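Intracellular protease/amidase (PDB 4K2H) is of unknown function but belongs to the DJ-1/PfpI family, binds zinc and possibly acts as a peptidase. Local coordinates at residues A[64-69]-A[96-101]; A[100-105]-A[148-153]. The protein carries 1 engineered substitution. One frame throughout, in Å; residues are numbered along the deposited sequence.

Contact 1: A[64-69]-A[96-101]; sequences QALFDA and DAAGKL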
loop_
_atom_site.group_PDB
_atom_site.type_symbol
_atom_site.label_atom_id
_atom_site.label_comp_id
_atom_site.label_asym_id
_atom_site.label_seq_id
_atom_site.Cartn_x
_atom_site.Cartn_y
_atom_site.Cartn_z
ATOM N N GLN A 64 -14.220 0.038 -24.892
ATOM C CA GLN A 64 -15.160 -1.100 -25.076
ATOM C C GLN A 64 -14.820 -2.306 -24.208
ATOM O O GLN A 64 -15.479 -3.348 -24.323
ATOM C CB GLN A 64 -15.217 -1.565 -26.549
ATOM C CG GLN A 64 -16.167 -0.757 -27.416
ATOM C CD GLN A 64 -15.648 0.649 -27.652
ATOM O OE1 GLN A 64 -14.525 0.826 -28.118
ATOM N NE2 GLN A 64 -16.460 1.655 -27.328
ATOM N N ALA A 65 -13.785 -2.180 -23.377
ATOM C CA ALA A 65 -13.393 -3.260 -22.483
ATOM C C ALA A 65 -14.341 -3.282 -21.320
ATOM O O ALA A 65 -14.787 -2.244 -20.849
ATOM C CB ALA A 65 -11.977 -3.067 -21.975
ATOM N N LEU A 66 -14.639 -4.477 -20.850
ATOM C CA LEU A 66 -15.607 -4.653 -19.807
ATOM C C LEU A 66 -14.981 -5.512 -18.730
ATOM O O LEU A 66 -14.843 -6.722 -18.875
ATOM C CB LEU A 66 -16.847 -5.308 -20.399
ATOM C CG LEU A 66 -18.117 -5.201 -19.565
ATOM C CD1 LEU A 66 -18.468 -3.749 -19.284
ATOM C CD2 LEU A 66 -19.267 -5.896 -20.292
ATOM N N PHE A 67 -14.565 -4.852 -17.666
ATOM C CA PHE A 67 -13.944 -5.469 -16.520
ATOM C C PHE A 67 -15.022 -6.021 -15.593
ATOM O O PHE A 67 -16.161 -5.556 -15.608
ATOM C CB PHE A 67 -13.060 -4.417 -15.772
ATOM C CG PHE A 67 -11.866 -3.981 -16.558
ATOM C CD1 PHE A 67 -10.647 -4.622 -16.405
ATOM C CD2 PHE A 67 -11.967 -2.977 -17.494
ATOM C CE1 PHE A 67 -9.548 -4.275 -17.183
ATOM C CE2 PHE A 67 -10.859 -2.584 -18.238
ATOM C CZ PHE A 67 -9.657 -3.246 -18.094
ATOM N N ASP A 68 -14.642 -6.983 -14.764
ATOM C CA ASP A 68 -15.548 -7.559 -13.780
ATOM C C ASP A 68 -15.673 -6.655 -12.575
ATOM O O ASP A 68 -16.691 -6.705 -11.857
ATOM C CB ASP A 68 -15.064 -8.940 -13.358
ATOM C CG ASP A 68 -15.024 -9.916 -14.524
ATOM O OD1 ASP A 68 -16.100 -10.280 -15.057
ATOM O OD2 ASP A 68 -13.918 -10.297 -14.932
ATOM N N ALA A 69 -14.633 -5.852 -12.330
ATOM C CA ALA A 69 -14.695 -4.847 -11.274
ATOM C C ALA A 69 -13.915 -3.616 -11.628
ATOM O O ALA A 69 -12.908 -3.684 -12.343
ATOM C CB ALA A 69 -14.173 -5.401 -9.968
ATOM N N ASP A 96 -21.489 -0.073 -14.522
ATOM C CA ASP A 96 -22.549 -0.153 -13.561
ATOM C C ASP A 96 -23.791 -0.758 -14.232
ATOM O O ASP A 96 -24.400 -1.674 -13.681
ATOM C CB ASP A 96 -22.856 1.212 -12.963
ATOM C CG ASP A 96 -23.540 1.120 -11.614
ATOM O OD1 ASP A 96 -23.895 0.004 -11.142
ATOM O OD2 ASP A 96 -23.718 2.192 -11.014
ATOM N N ALA A 97 -24.110 -0.296 -15.434
ATOM C CA ALA A 97 -25.348 -0.704 -16.097
ATOM C C ALA A 97 -25.260 -2.163 -16.562
ATOM O O ALA A 97 -26.285 -2.803 -16.772
ATOM C CB ALA A 97 -25.650 0.216 -17.274
ATOM N N ALA A 98 -24.036 -2.679 -16.723
ATOM C CA ALA A 98 -23.832 -4.084 -17.069
ATOM C C ALA A 98 -23.715 -4.978 -15.832
ATOM O O ALA A 98 -23.291 -6.099 -15.941
ATOM C CB ALA A 98 -22.598 -4.226 -17.942
ATOM N N GLY A 99 -24.059 -4.468 -14.655
ATOM C CA GLY A 99 -23.953 -5.223 -13.405
ATOM C C GLY A 99 -22.535 -5.509 -12.900
ATOM O O GLY A 99 -22.368 -6.331 -12.003
ATOM N N LYS A 100 -21.497 -4.882 -13.462
ATOM C CA LYS A 100 -20.138 -5.145 -12.947
ATOM C C LYS A 100 -19.945 -4.467 -11.595
ATOM O O LYS A 100 -20.720 -3.566 -11.215
ATOM C CB LYS A 100 -19.069 -4.697 -13.921
ATOM C CG LYS A 100 -19.274 -5.230 -15.314
ATOM C CD LYS A 100 -19.626 -6.711 -15.285
ATOM C CE LYS A 100 -19.471 -7.327 -16.656
ATOM N NZ LYS A 100 -19.812 -8.766 -16.616
ATOM N N LEU A 101 -18.939 -4.922 -10.852
ATOM C CA LEU A 101 -18.679 -4.366 -9.519
ATOM C C LEU A 101 -18.012 -2.960 -9.566
ATOM O O LEU A 101 -16.999 -2.730 -10.231
ATOM C CB LEU A 101 -17.849 -5.346 -8.668
ATOM C CG LEU A 101 -18.372 -6.787 -8.535
ATOM C CD1 LEU A 101 -17.411 -7.657 -7.729
ATOM C CD2 LEU A 101 -19.766 -6.803 -7.914
HETATM O O HOH W 1 -18.581 -10.155 -14.376
#

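Contact 2: A[100-105]-A[148-153]; sequences KLICPI and GNLISG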
loop_
_atom_site.group_PDB
_atom_site.type_symbol
_atom_site.label_atom_id
_atom_site.label_comp_id
_atom_site.label_asym_id
_atom_site.label_seq_id
_atom_site.Cartn_x
_atom_site.Cartn_y
_atom_site.Cartn_z
ATOM N N LYS A 100 -21.497 -4.882 -13.462
ATOM C CA LYS A 100 -20.138 -5.145 -12.947
ATOM C C LYS A 100 -19.945 -4.467 -11.595
ATOM O O LYS A 100 -20.720 -3.566 -11.215
ATOM C CB LYS A 100 -19.069 -4.697 -13.921
ATOM C CG LYS A 100 -19.274 -5.230 -15.314
ATOM C CD LYS A 100 -19.626 -6.711 -15.285
ATOM C CE LYS A 100 -19.471 -7.327 -16.656
ATOM N NZ LYS A 100 -19.812 -8.766 -16.616
ATOM N N LEU A 101 -18.939 -4.922 -10.852
ATOM C CA LEU A 101 -18.679 -4.366 -9.519
ATOM C C LEU A 101 -18.012 -2.960 -9.566
ATOM O O LEU A 101 -16.999 -2.730 -10.231
ATOM C CB LEU A 101 -17.849 -5.346 -8.668
ATOM C CG LEU A 101 -18.372 -6.787 -8.535
ATOM C CD1 LEU A 101 -17.411 -7.657 -7.729
ATOM C CD2 LEU A 101 -19.766 -6.803 -7.914
ATOM N N ILE A 102 -18.618 -2.025 -8.847
ATOM C CA ILE A 102 -18.089 -0.675 -8.700
ATOM C C ILE A 102 -17.642 -0.556 -7.268
ATOM O O ILE A 102 -18.444 -0.720 -6.312
ATOM C CB ILE A 102 -19.162 0.372 -8.977
ATOM C CG1 ILE A 102 -19.874 0.053 -10.294
ATOM C CG2 ILE A 102 -18.588 1.775 -8.927
ATOM C CD1 ILE A 102 -18.953 -0.059 -11.487
ATOM N N CYS A 103 -16.359 -0.288 -7.111
ATOM C CA CYS A 103 -15.709 -0.453 -5.833
ATOM C C CYS A 103 -14.921 0.786 -5.442
ATOM O O CYS A 103 -13.677 0.826 -5.598
ATOM C CB CYS A 103 -14.783 -1.639 -5.885
ATOM S SG CYS A 103 -15.504 -3.117 -6.593
ATOM N N PRO A 104 -15.638 1.781 -4.901
ATOM C CA PRO A 104 -15.028 2.962 -4.340
ATOM C C PRO A 104 -14.548 2.789 -2.931
ATOM O O PRO A 104 -15.174 2.081 -2.112
ATOM C CB PRO A 104 -16.164 3.976 -4.357
ATOM C CG PRO A 104 -17.365 3.137 -4.095
ATOM C CD PRO A 104 -17.102 1.917 -4.955
ATOM N N ILE A 105 -13.438 3.461 -2.638
ATOM C CA ILE A 105 -12.938 3.519 -1.302
ATOM C C ILE A 105 -12.731 4.947 -0.831
ATOM O O ILE A 105 -12.368 5.862 -1.608
ATOM C CB ILE A 105 -11.668 2.662 -1.149
ATOM C CG1 ILE A 105 -11.005 2.921 0.207
ATOM C CG2 ILE A 105 -10.657 2.919 -2.236
ATOM C CD1 ILE A 105 -10.500 1.655 0.867
ATOM N N GLY A 148 -25.780 -4.791 -3.860
ATOM C CA GLY A 148 -25.798 -5.171 -5.266
ATOM C C GLY A 148 -24.381 -5.220 -5.806
ATOM O O GLY A 148 -23.530 -5.885 -5.239
ATOM N N ASN A 149 -24.115 -4.501 -6.888
ATOM C CA ASN A 149 -22.790 -4.498 -7.497
ATOM C C ASN A 149 -21.883 -3.322 -6.988
ATOM O O ASN A 149 -20.834 -3.037 -7.560
ATOM C CB ASN A 149 -22.928 -4.482 -9.019
ATOM C CG ASN A 149 -23.634 -3.223 -9.533
ATOM O OD1 ASN A 149 -24.628 -2.778 -8.937
ATOM N ND2 ASN A 149 -23.119 -2.633 -10.630
ATOM N N LEU A 150 -22.309 -2.669 -5.908
ATOM C CA LEU A 150 -21.553 -1.576 -5.302
ATOM C C LEU A 150 -20.926 -2.083 -4.024
ATOM O O LEU A 150 -21.653 -2.497 -3.091
ATOM C CB LEU A 150 -22.495 -0.418 -4.998
ATOM C CG LEU A 150 -21.816 0.842 -4.463
ATOM C CD1 LEU A 150 -20.849 1.497 -5.462
ATOM C CD2 LEU A 150 -22.926 1.790 -4.067
ATOM N N ILE A 151 -19.598 -2.133 -4.014
ATOM C CA ILE A 151 -18.812 -2.530 -2.854
ATOM C C ILE A 151 -17.934 -1.334 -2.464
ATOM O O ILE A 151 -17.014 -0.955 -3.206
ATOM C CB ILE A 151 -17.918 -3.757 -3.184
ATOM C CG1 ILE A 151 -18.782 -4.928 -3.648
ATOM C CG2 ILE A 151 -17.065 -4.173 -1.987
ATOM C CD1 ILE A 151 -18.054 -6.252 -3.762
ATOM N N SER A 152 -18.219 -0.734 -1.318
ATOM C CA SER A 152 -17.497 0.456 -0.870
ATOM C C SER A 152 -16.676 0.165 0.362
ATOM O O SER A 152 -16.973 -0.744 1.124
ATOM C CB SER A 152 -18.470 1.621 -0.620
ATOM O OG SER A 152 -19.527 1.243 0.257
ATOM N N GLY A 153 -15.625 0.948 0.546
ATOM C CA GLY A 153 -14.639 0.751 1.602
ATOM C C GLY A 153 -14.556 2.073 2.318
ATOM O O GLY A 153 -14.609 3.106 1.690
#

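Contact 1: A[64-69]-A[96-101]
Asp-68 O accepts the amide of Leu-101, with Leu-101 N 3.0 Å from Asp-68 O and an N-H...O angle of 162°; the donor stands 33° away from the carbonyl plane. One residue further on, the CA-H of Ala-69 faces Leu-101 O, CA to O 3.3 Å, which fits a parallel bridge between Ala-69 and Leu-101. Their side chains point to the same face of the sheet, CB against CB at 3.9 Å, and there they meet Leu-166 of helix 159-171.

Lys-100, the residue before the bridge, turns its side chain toward 66-68. Its chain bends at the second torsion (chi2 -45°) and is extended beyond it, laying the methylenes over the carbonyl oxygen of Phe-67, with CB also near Asp-68 O: Lys-100 CG is 3.1 Å from Phe-67 O. Leu-66 crosses the lysine chain at about a right angle, its branch carbon CG 3.8 Å from Lys-100 CE. The ammonium does not reach Asp-68 directly, since Lys-100 NZ stays 4.3 Å from Asp-68 OD1. A single water spans the gap, donating to Asp-68 OD1 at 2.6 Å and accepting from Lys-100 NZ at 2.9 Å, so the opposite charges are linked through solvent and not by a salt bridge. The other carboxylate oxygen, OD2, takes the backbone amide of Lys-6.

Helix 86-97 closes in a Schellman motif with Gly-99 at C-prime, from which the chain turns into strand 101-104. Together with strand 69-72, which begins at Ala-69, this is the beta-alpha-beta crossover geometry of the DJ-1/PfpI fold.

Contact 2: A[100-105]-A[148-153]
Strands 101-104 and 150-153 run parallel, their short axes 14° apart and 4.8 Å at closest approach. Three backbone hydrogen bonds fix the register: Ile-102 N to Asn-149 O at 2.8 Å, nearly along the C=O axis, then Ile-151 N to Ile-102 O at 2.9 Å, and Gly-153 N to Pro-104 O, also 2.9 Å but more bent. Between the last two, Pro-104 has no N-H to offer Ile-151 O; its ring carbon CD lies 3.4 Å from that oxygen instead, and the CA-H of Cys-103 also faces it. The absent donor fits the two isolated bridges, Ile-102 with Leu-150 and Ile-105 with Gly-153.

Asn-149 extends the pairing with its side chain. Its CG sits between the backbone N and carbonyl carbon (chi1 62°), which brings ND2 to 2.6 Å from Lys-100 O, a short bond with the acceptor close to the amide plane. The same nitrogen also bonds Asp-96 OD1, so two acceptors hold the amide's rotation.

On one face Leu-150 CD1 packs 3.8 Å from Pro-104 CD, the two side chains crossing at about a right angle, and touches Ile-102 CB at 4.1 Å. On the other face Ile-151 meets Leu-101 and Cys-103 through CD1 and CB respectively.

The pairing adds strand 150-153 beside the central parallel sheet of the DJ-1/PfpI fold. Leu-113 of helix 108-114 covers the Ile-102, Pro-104 and Leu-150 face, whereas helix 159-171 lines the Leu-101, Cys-103 and Ile-151 face. Strand 101-104 is thus held between strands 69-72 and 150-153.

How the contacts relate
Following the chain, segment 64-69 leads into strand 69-72, and contact 1 closes a loop of 26 residues holding the rest of that strand, helix 76-83 and most of helix 86-97. Contact 2 starts where contact 1 ends, sharing Lys-100 and Leu-101, and closes a second loop of 42 residues that includes helix 108-114 and returns through hairpin strands 144-147 and 150-153. The loops are successive, neither nested nor crossed. Strand 101-104 is the common element, paired with 69-72 along one edge and 150-153 along the other. Side chains also join the contacts directly: Ala-69 CB packs 4.3 Å from Cys-103 SG.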